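Putative prephenate dehydratase (Streptococcus mutans, PDB 4LUB) probably catalyses the decarboxylation and dehydration of prephenate to 3-phenylpyruvate, a step in the biosynthesis of L-phenylalanine. Local coordinates at residues I5-P10 with L28-N33; T35-A40 with C47-P52; N203-L208 with G235-I240. All blocks are in the same frame, centred on the assembly; numbering follows the deposited sequence.

Interaction 1 of 3, residues I5-P10 with L28-N33; sequences IAYLGP and LLPFEN
Tyr7 bonds to both Leu29 and Phe31 toward the C-terminal end of a parallel strand pair, 4-8 with 27-31, the two strands of a beta-alpha-beta unit whose crossover is helix 14-22. The backbone ladder starts with Leu29 N giving its hydrogen to Ile5 O at 2.6 Å. Tyr7 then uses both of its backbone groups, its N-H reaching Leu29 O and its O accepting from Phe31 N at 2.9 Å. A last bond, Gly9 N to Phe31 O at 2.7 Å, carries the pairing past the end of strand 4-8. The strands are splayed, their short axes 38° apart, and by Leu8 and Phe31 the side chains diverge.

On one face of the sheet, Ile5 and Leu28 lie side by side, Ile5 CB against Leu28 CD2. Tyr7 has its CG lodged between the backbone N and the carbonyl carbon (chi1 65°), which lets the ring fold back along the neighbouring strand: Pro30 CA stands over one ring face toward its rim, and Pro30 CB is 3.5 Å from Tyr7 CZ. A water joins Tyr7 OH to Leu28 O, donating to that carbonyl at 2.8 Å and so tying the ring end to the neighbouring backbone. Helix 14-22 packs on this face through Thr15, Ala19 and Leu20, and His16 stacks with the Tyr7 ring.

On the opposite face, Ala6 CB meets Phe31 CE1 at 3.5 Å, and Val37 and Ala40 of helix 34-42 cover both residues. That helix starts right after Asn33, whose OD1 caps Glu36 N, while Leu8 CD1 reaches across from strand 4-8 to rest 3.6 Å from Asn33 CA.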
loop_
_atom_site.group_PDB
_atom_site.type_symbol
_atom_site.label_atom_id
_atom_site.label_comp_id
_atom_site.label_asym_id
_atom_site.label_seq_id
_atom_site.Cartn_x
_atom_site.Cartn_y
_atom_site.Cartn_z
ATOM N N ILE B 5 6.990 -0.715 -29.640
ATOM C CA ILE B 5 6.565 -0.441 -28.280
ATOM C C ILE B 5 5.346 -1.242 -27.850
ATOM O O ILE B 5 4.329 -1.263 -28.539
ATOM C CB ILE B 5 6.259 1.048 -28.103
ATOM C CG1 ILE B 5 7.547 1.816 -27.826
ATOM C CG2 ILE B 5 5.423 1.272 -26.875
ATOM C CD1 ILE B 5 8.244 2.326 -29.028
ATOM N N ALA B 6 5.472 -1.918 -26.711
ATOM C CA ALA B 6 4.365 -2.664 -26.126
ATOM C C ALA B 6 3.555 -1.789 -25.178
ATOM O O ALA B 6 4.119 -0.996 -24.417
ATOM C CB ALA B 6 4.880 -3.884 -25.384
ATOM N N TYR B 7 2.236 -1.948 -25.210
ATOM C CA TYR B 7 1.359 -1.218 -24.304
ATOM C C TYR B 7 0.223 -2.126 -23.867
ATOM O O TYR B 7 -0.014 -3.169 -24.476
ATOM C CB TYR B 7 0.814 0.064 -24.950
ATOM C CG TYR B 7 -0.097 -0.154 -26.146
ATOM C CD1 TYR B 7 0.421 -0.245 -27.429
ATOM C CD2 TYR B 7 -1.472 -0.269 -25.985
ATOM C CE1 TYR B 7 -0.404 -0.444 -28.529
ATOM C CE2 TYR B 7 -2.310 -0.469 -27.077
ATOM C CZ TYR B 7 -1.768 -0.556 -28.347
ATOM O OH TYR B 7 -2.584 -0.752 -29.436
ATOM N N LEU B 8 -0.461 -1.740 -22.796
ATOM C CA LEU B 8 -1.592 -2.507 -22.315
ATOM C C LEU B 8 -2.776 -2.269 -23.246
ATOM O O LEU B 8 -3.289 -1.150 -23.353
ATOM C CB LEU B 8 -1.928 -2.120 -20.870
ATOM C CG LEU B 8 -3.196 -2.723 -20.262
ATOM C CD1 LEU B 8 -3.064 -4.230 -20.159
ATOM C CD2 LEU B 8 -3.457 -2.133 -18.890
ATOM N N GLY B 9 -3.196 -3.332 -23.922
ATOM C CA GLY B 9 -4.268 -3.257 -24.893
ATOM C C GLY B 9 -5.613 -3.185 -24.203
ATOM O O GLY B 9 -5.678 -3.186 -22.974
ATOM N N PRO B 10 -6.700 -3.141 -24.989
ATOM C CA PRO B 10 -6.692 -3.139 -26.455
ATOM C C PRO B 10 -6.391 -1.771 -27.055
ATOM O O PRO B 10 -6.172 -0.800 -26.330
ATOM C CB PRO B 10 -8.118 -3.569 -26.805
ATOM C CG PRO B 10 -8.918 -3.064 -25.662
ATOM C CD PRO B 10 -8.060 -3.361 -24.469
ATOM N N LEU B 28 3.512 0.483 -32.417
ATOM C CA LEU B 28 2.971 0.220 -31.090
ATOM C C LEU B 28 2.182 -1.083 -31.102
ATOM O O LEU B 28 1.227 -1.227 -31.857
ATOM C CB LEU B 28 2.073 1.366 -30.622
ATOM C CG LEU B 28 2.566 2.803 -30.753
ATOM C CD1 LEU B 28 1.506 3.784 -30.259
ATOM C CD2 LEU B 28 3.880 3.018 -30.018
ATOM N N LEU B 29 2.605 -2.039 -30.279
ATOM C CA LEU B 29 1.978 -3.353 -30.256
ATOM C C LEU B 29 1.254 -3.608 -28.949
ATOM O O LEU B 29 1.826 -3.454 -27.884
ATOM C CB LEU B 29 3.012 -4.461 -30.485
ATOM C CG LEU B 29 4.144 -4.213 -31.479
ATOM C CD1 LEU B 29 5.140 -5.362 -31.456
ATOM C CD2 LEU B 29 3.606 -3.995 -32.886
ATOM N N PRO B 30 -0.018 -4.008 -29.033
ATOM C CA PRO B 30 -0.800 -4.180 -27.808
ATOM C C PRO B 30 -0.629 -5.574 -27.202
ATOM O O PRO B 30 -0.419 -6.556 -27.919
ATOM C CB PRO B 30 -2.232 -3.979 -28.294
ATOM C CG PRO B 30 -2.186 -4.555 -29.685
ATOM C CD PRO B 30 -0.873 -4.070 -30.234
ATOM N N PHE B 31 -0.708 -5.657 -25.882
ATOM C CA PHE B 31 -0.676 -6.949 -25.213
ATOM C C PHE B 31 -1.794 -6.965 -24.175
ATOM O O PHE B 31 -2.252 -5.900 -23.737
ATOM C CB PHE B 31 0.695 -7.198 -24.588
ATOM C CG PHE B 31 1.786 -7.413 -25.602
ATOM C CD1 PHE B 31 2.435 -6.335 -26.180
ATOM C CD2 PHE B 31 2.154 -8.691 -25.986
ATOM C CE1 PHE B 31 3.431 -6.526 -27.123
ATOM C CE2 PHE B 31 3.153 -8.890 -26.922
ATOM C CZ PHE B 31 3.792 -7.805 -27.493
ATOM N N GLU B 32 -2.204 -8.163 -23.761
ATOM C CA GLU B 32 -3.498 -8.363 -23.105
ATOM C C GLU B 32 -3.519 -7.968 -21.635
ATOM O O GLU B 32 -4.570 -7.631 -21.089
ATOM C CB GLU B 32 -3.919 -9.834 -23.200
ATOM C CG GLU B 32 -2.748 -10.808 -23.333
ATOM C CD GLU B 32 -3.134 -12.256 -23.121
ATOM O OE1 GLU B 32 -4.339 -12.583 -23.145
ATOM O OE2 GLU B 32 -2.220 -13.085 -22.904
ATOM N N ASN B 33 -2.358 -7.995 -20.996
ATOM C CA ASN B 33 -2.274 -7.652 -19.585
ATOM C C ASN B 33 -0.877 -7.153 -19.266
ATOM O O ASN B 33 0.052 -7.347 -20.053
ATOM C CB ASN B 33 -2.654 -8.848 -18.688
ATOM C CG ASN B 33 -1.725 -10.056 -18.856
ATOM O OD1 ASN B 33 -0.498 -9.939 -18.820
ATOM N ND2 ASN B 33 -2.321 -11.227 -19.029
HETATM O O HOH W 1 -1.523 -0.554 -31.890
#

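Interaction 2 of 3, residues T35-A40 with C47-P52; sequences TEVIKA and CFAIVP
Val37, Ala49 and Val51 meet without any aromatic ring between them; the flat group at hand is the strand peptide, whose Ile50 O lies 3.8 Å from Val37 CG1. The ring of Phe48 belongs to the other side of the strand, where it stacks with Phe23.

Val37 CG1 stands anti to the backbone N (chi1 180°) and drops into the notch between two strand residues, 3.6 Å from Ala49 CB and 3.7 Å from Val51 CG1. The small Ala49 lets the helix backbone come close, its CB also nearing Val37 O. The Val37 and Val51 side chains come from facing layers and pass alongside one another; the short axes of helix and strand run nearly antiparallel, 165° apart. Ile38 adds a looser touch, CG1 to Val51 CG1 at 4.3 Å, and continues the apolar layer toward Leu178 of strand 172-179 and Tyr67 and Leu68 of helix 62-70.

All five residues that touch are buried, and the side chains that meet are all apolar. Charge is kept to the helix side away from the strand, where Lys39 NZ bridges to the syn lone pair of Glu36 OE2 at 2.9 Å. Helix 34-42 connects strands 27-31 and 48-55, which flank strand 4-8 in the sheet, so it is the crossover of a second beta-alpha-beta unit, consistent with the periplasmic-binding-protein-like fold of prephenate dehydratases.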
loop_
_atom_site.group_PDB
_atom_site.type_symbol
_atom_site.label_atom_id
_atom_site.label_comp_id
_atom_site.label_asym_id
_atom_site.label_seq_id
_atom_site.Cartn_x
_atom_site.Cartn_y
_atom_site.Cartn_z
ATOM N N THR B 35 1.493 -8.000 -17.212
ATOM C CA THR B 35 2.556 -9.002 -17.195
ATOM C C THR B 35 3.096 -9.311 -18.594
ATOM O O THR B 35 4.309 -9.360 -18.801
ATOM C CB THR B 35 2.061 -10.302 -16.559
ATOM O OG1 THR B 35 1.680 -10.041 -15.207
ATOM C CG2 THR B 35 3.140 -11.379 -16.596
ATOM N N GLU B 36 2.190 -9.493 -19.552
ATOM C CA GLU B 36 2.572 -9.800 -20.925
ATOM C C GLU B 36 3.198 -8.603 -21.642
ATOM O O GLU B 36 4.091 -8.778 -22.474
ATOM C CB GLU B 36 1.360 -10.319 -21.714
ATOM C CG GLU B 36 0.915 -11.724 -21.309
ATOM C CD GLU B 36 2.064 -12.729 -21.275
ATOM O OE1 GLU B 36 2.908 -12.712 -22.201
ATOM O OE2 GLU B 36 2.136 -13.521 -20.310
ATOM N N VAL B 37 2.713 -7.396 -21.348
ATOM C CA VAL B 37 3.383 -6.176 -21.797
ATOM C C VAL B 37 4.859 -6.135 -21.402
ATOM O O VAL B 37 5.731 -5.913 -22.245
ATOM C CB VAL B 37 2.690 -4.903 -21.244
ATOM C CG1 VAL B 37 3.414 -3.661 -21.726
ATOM C CG2 VAL B 37 1.207 -4.862 -21.624
ATOM N N ILE B 38 5.126 -6.333 -20.115
ATOM C CA ILE B 38 6.497 -6.361 -19.613
ATOM C C ILE B 38 7.310 -7.546 -20.146
ATOM O O ILE B 38 8.464 -7.381 -20.542
ATOM C CB ILE B 38 6.534 -6.361 -18.064
ATOM C CG1 ILE B 38 5.861 -5.092 -17.526
ATOM C CG2 ILE B 38 7.973 -6.397 -17.575
ATOM C CD1 ILE B 38 5.471 -5.149 -16.040
ATOM N N LYS B 39 6.710 -8.731 -20.171
ATOM C CA LYS B 39 7.351 -9.910 -20.776
ATOM C C LYS B 39 7.755 -9.704 -22.238
ATOM O O LYS B 39 8.784 -10.217 -22.681
ATOM C CB LYS B 39 6.429 -11.138 -20.655
ATOM C CG LYS B 39 6.370 -11.699 -19.235
ATOM C CD LYS B 39 5.362 -12.823 -19.072
ATOM C CE LYS B 39 5.619 -13.970 -20.036
ATOM N NZ LYS B 39 4.558 -15.018 -19.923
ATOM N N ALA B 40 6.938 -8.965 -22.983
ATOM C CA ALA B 40 7.258 -8.594 -24.364
ATOM C C ALA B 40 8.609 -7.889 -24.492
ATOM O O ALA B 40 9.345 -8.096 -25.457
ATOM C CB ALA B 40 6.158 -7.716 -24.941
ATOM N N CYS B 47 10.797 -2.603 -27.540
ATOM C CA CYS B 47 11.890 -1.749 -27.164
ATOM C C CYS B 47 11.701 -1.026 -25.838
ATOM O O CYS B 47 12.652 -0.773 -25.100
ATOM C CB CYS B 47 12.005 -0.739 -28.290
ATOM S SG CYS B 47 12.100 -1.561 -29.903
ATOM N N PHE B 48 10.437 -0.744 -25.556
ATOM C CA PHE B 48 9.955 -0.091 -24.347
ATOM C C PHE B 48 8.594 -0.694 -24.074
ATOM O O PHE B 48 7.945 -1.182 -24.996
ATOM C CB PHE B 48 9.829 1.439 -24.502
ATOM C CG PHE B 48 11.139 2.159 -24.705
ATOM C CD1 PHE B 48 11.901 2.560 -23.615
ATOM C CD2 PHE B 48 11.602 2.446 -25.981
ATOM C CE1 PHE B 48 13.107 3.214 -23.794
ATOM C CE2 PHE B 48 12.802 3.095 -26.166
ATOM C CZ PHE B 48 13.557 3.481 -25.074
ATOM N N ALA B 49 8.161 -0.681 -22.822
ATOM C CA ALA B 49 6.805 -1.097 -22.513
ATOM C C ALA B 49 6.123 0.009 -21.721
ATOM O O ALA B 49 6.773 0.709 -20.945
ATOM C CB ALA B 49 6.812 -2.404 -21.742
ATOM N N ILE B 50 4.825 0.189 -21.948
ATOM C CA ILE B 50 4.051 1.209 -21.247
ATOM C C ILE B 50 2.920 0.557 -20.464
ATOM O O ILE B 50 2.108 -0.187 -21.017
ATOM C CB ILE B 50 3.490 2.288 -22.215
ATOM C CG1 ILE B 50 4.599 3.222 -22.683
ATOM C CG2 ILE B 50 2.550 3.220 -21.483
ATOM C CD1 ILE B 50 5.531 2.663 -23.695
ATOM N N VAL B 51 2.909 0.818 -19.160
ATOM C CA VAL B 51 1.927 0.244 -18.249
ATOM C C VAL B 51 1.410 1.289 -17.262
ATOM O O VAL B 51 2.136 2.209 -16.893
ATOM C CB VAL B 51 2.513 -0.949 -17.444
ATOM C CG1 VAL B 51 2.910 -2.101 -18.370
ATOM C CG2 VAL B 51 3.684 -0.501 -16.558
ATOM N N PRO B 52 0.141 1.157 -16.843
ATOM C CA PRO B 52 -0.371 1.948 -15.718
ATOM C C PRO B 52 0.292 1.495 -14.428
ATOM O O PRO B 52 0.504 0.290 -14.254
ATOM C CB PRO B 52 -1.869 1.642 -15.711
ATOM C CG PRO B 52 -1.981 0.297 -16.348
ATOM C CD PRO B 52 -0.854 0.188 -17.343
#

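Interaction 3 of 3, residues N203-L208 with G235-I240; sequences NLPGAL and GEYFFI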
loop_
_atom_site.group_PDB
_atom_site.type_symbol
_atom_site.label_atom_id
_atom_site.label_comp_id
_atom_site.label_asym_id
_atom_site.label_seq_id
_atom_site.Cartn_x
_atom_site.Cartn_y
_atom_site.Cartn_z
ATOM N N ASN B 203 13.668 -8.640 7.395
ATOM C CA ASN B 203 12.387 -8.193 6.843
ATOM C C ASN B 203 11.437 -7.581 7.879
ATOM O O ASN B 203 10.219 -7.740 7.790
ATOM C CB ASN B 203 11.719 -9.356 6.120
ATOM C CG ASN B 203 12.547 -9.853 4.957
ATOM O OD1 ASN B 203 12.934 -11.023 4.915
ATOM N ND2 ASN B 203 12.854 -8.960 4.022
ATOM N N LEU B 204 12.019 -6.889 8.856
ATOM C CA LEU B 204 11.265 -6.211 9.906
ATOM C C LEU B 204 10.840 -4.790 9.542
ATOM O O LEU B 204 11.691 -3.937 9.290
ATOM C CB LEU B 204 12.130 -6.133 11.168
ATOM C CG LEU B 204 12.106 -7.133 12.326
ATOM C CD1 LEU B 204 11.788 -8.574 11.914
ATOM C CD2 LEU B 204 13.428 -7.033 13.091
ATOM N N PRO B 205 9.517 -4.519 9.560
ATOM C CA PRO B 205 9.009 -3.177 9.234
ATOM C C PRO B 205 9.494 -2.134 10.234
ATOM O O PRO B 205 9.534 -0.942 9.929
ATOM C CB PRO B 205 7.487 -3.335 9.299
ATOM C CG PRO B 205 7.223 -4.782 9.156
ATOM C CD PRO B 205 8.444 -5.528 9.614
ATOM N N GLY B 206 9.839 -2.595 11.432
ATOM C CA GLY B 206 10.333 -1.732 12.489
ATOM C C GLY B 206 11.526 -0.851 12.144
ATOM O O GLY B 206 11.768 0.154 12.811
ATOM N N ALA B 207 12.274 -1.220 11.106
ATOM C CA ALA B 207 13.488 -0.487 10.734
ATOM C C ALA B 207 13.237 0.438 9.557
ATOM O O ALA B 207 14.174 1.001 8.999
ATOM C CB ALA B 207 14.620 -1.455 10.400
ATOM N N LEU B 208 11.972 0.559 9.166
ATOM C CA LEU B 208 11.568 1.498 8.122
ATOM C C LEU B 208 12.001 2.933 8.407
ATOM O O LEU B 208 12.465 3.643 7.516
ATOM C CB LEU B 208 10.053 1.465 7.927
ATOM C CG LEU B 208 9.563 2.205 6.680
ATOM C CD1 LEU B 208 10.314 1.729 5.433
ATOM C CD2 LEU B 208 8.040 2.103 6.510
ATOM N N GLY B 235 3.443 -10.541 7.415
ATOM C CA GLY B 235 4.288 -9.656 8.192
ATOM C C GLY B 235 5.641 -9.385 7.559
ATOM O O GLY B 235 6.440 -8.624 8.111
ATOM N N GLU B 236 5.909 -9.996 6.405
ATOM C CA GLU B 236 7.080 -9.619 5.610
ATOM C C GLU B 236 6.695 -8.963 4.292
ATOM O O GLU B 236 5.853 -9.465 3.542
ATOM C CB GLU B 236 7.977 -10.834 5.363
ATOM C CG GLU B 236 8.502 -11.454 6.650
ATOM C CD GLU B 236 9.518 -12.540 6.397
ATOM O OE1 GLU B 236 9.640 -12.973 5.237
ATOM O OE2 GLU B 236 10.203 -12.955 7.357
ATOM N N TYR B 237 7.317 -7.828 4.023
ATOM C CA TYR B 237 6.943 -7.010 2.891
ATOM C C TYR B 237 8.153 -6.420 2.206
ATOM O O TYR B 237 9.240 -6.381 2.765
ATOM C CB TYR B 237 6.061 -5.856 3.363
ATOM C CG TYR B 237 4.919 -6.248 4.271
ATOM C CD1 TYR B 237 3.703 -6.648 3.749
ATOM C CD2 TYR B 237 5.056 -6.202 5.651
ATOM C CE1 TYR B 237 2.653 -6.995 4.572
ATOM C CE2 TYR B 237 4.010 -6.548 6.484
ATOM C CZ TYR B 237 2.809 -6.944 5.939
ATOM O OH TYR B 237 1.764 -7.289 6.757
ATOM N N PHE B 238 7.945 -5.938 0.993
ATOM C CA PHE B 238 8.870 -5.010 0.384
ATOM C C PHE B 238 8.130 -3.696 0.214
ATOM O O PHE B 238 6.910 -3.671 0.102
ATOM C CB PHE B 238 9.479 -5.538 -0.918
ATOM C CG PHE B 238 8.548 -5.533 -2.096
ATOM C CD1 PHE B 238 8.490 -4.442 -2.941
ATOM C CD2 PHE B 238 7.765 -6.634 -2.382
ATOM C CE1 PHE B 238 7.653 -4.441 -4.035
ATOM C CE2 PHE B 238 6.925 -6.641 -3.477
ATOM C CZ PHE B 238 6.868 -5.540 -4.305
ATOM N N PHE B 239 8.870 -2.605 0.233
ATOM C CA PHE B 239 8.270 -1.281 0.189
ATOM C C PHE B 239 8.596 -0.524 -1.084
ATOM O O PHE B 239 9.755 -0.398 -1.460
ATOM C CB PHE B 239 8.710 -0.481 1.424
ATOM C CG PHE B 239 8.348 -1.147 2.717
ATOM C CD1 PHE B 239 7.103 -0.943 3.282
ATOM C CD2 PHE B 239 9.227 -2.013 3.339
ATOM C CE1 PHE B 239 6.751 -1.572 4.466
ATOM C CE2 PHE B 239 8.880 -2.644 4.521
ATOM C CZ PHE B 239 7.643 -2.423 5.083
ATOM N N ILE B 240 7.554 -0.019 -1.737
ATOM C CA ILE B 240 7.718 0.893 -2.860
ATOM C C ILE B 240 7.771 2.314 -2.348
ATOM O O ILE B 240 6.815 2.813 -1.765
ATOM C CB ILE B 240 6.574 0.790 -3.870
ATOM C CG1 ILE B 240 6.341 -0.666 -4.241
ATOM C CG2 ILE B 240 6.889 1.621 -5.110
ATOM C CD1 ILE B 240 7.583 -1.299 -4.820
HETATM O O HOH W 2 11.406 -6.174 4.197
#
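Pro205 and Leu208 pack on Tyr237 and Phe239 in the ACT domain, where the loop after strand 189-199 turns into helix 208-216 beside strand 237-244. The apolar end of the contact is buried. Leu208, with CG trans to its own backbone N (chi1 -169°), sets CD1 over one face of the Phe239 ring, while its CD2 lies 4.4 Å from Phe239 CE1. Pro205 spans the two aromatics: its CB comes to 4.3 Å from Phe239 CZ, and its CG lies at the edge of the Tyr237 ring, near the ring plane. The second subunit closes this layer, Thr223 against Pro205 and Tyr237, Ile225 against Leu208 and Phe239, and Tyr237 OH is hydrogen-bonded to Glu54 OE2 of the second subunit. The packing therefore belongs to the dimer interface as well as to the domain.

The turn itself holds its shape with Leu208 N bonded to Pro205 O. It carries the Gly-Ala-Leu sequence that, in related phenylalanine-regulated dehydratases, helps form the allosteric amino-acid site; a similar role is possible here.

The other end is polar and partly exposed. Asn203 and Glu236 cross obliquely, their amide and carboxylate planes 49° apart. The touching is done by carbon, Asn203 CB to Glu236 CG at 3.9 Å. Asn203 OD1 and Glu236 OE1 are not bonded to each other; Glu236 OE1 is instead hydrogen-bonded to Thr232 OG1. Gly235 faces Pro205 CD with its carbonyl O at 4.0 Å, at a positive phi (98°) where a side chain would be jammed against the preceding carbonyl O. A water bridges the two segments: it accepts from Asn203 ND2 at 3.1 Å and donates to Tyr237 O at 2.6 Å.

How the interactions relate
Interactions 1 and 2 are neighbours in one alpha/beta layer, their centres 7 Å apart. Strand 4-8 pairs with strands 27-31 and 48-55, its Ala6 probably hydrogen-bonding to both Phe48 and Ile50, while Phe31 CZ packs on Ala40 CB of helix 34-42. The chemistry divides accordingly: backbone bonds knit interaction 1, which is partly buried, whereas interaction 2 is a fully buried helix-on-sheet contact made by aliphatic side chains, chiefly methyls. Interaction 3 lies apart in the ACT domain, its centre about 27 Å from that of interaction 2. It joins a loop to a strand by aromatic packing and a water bridge, and it alone of the three is touched by the second subunit.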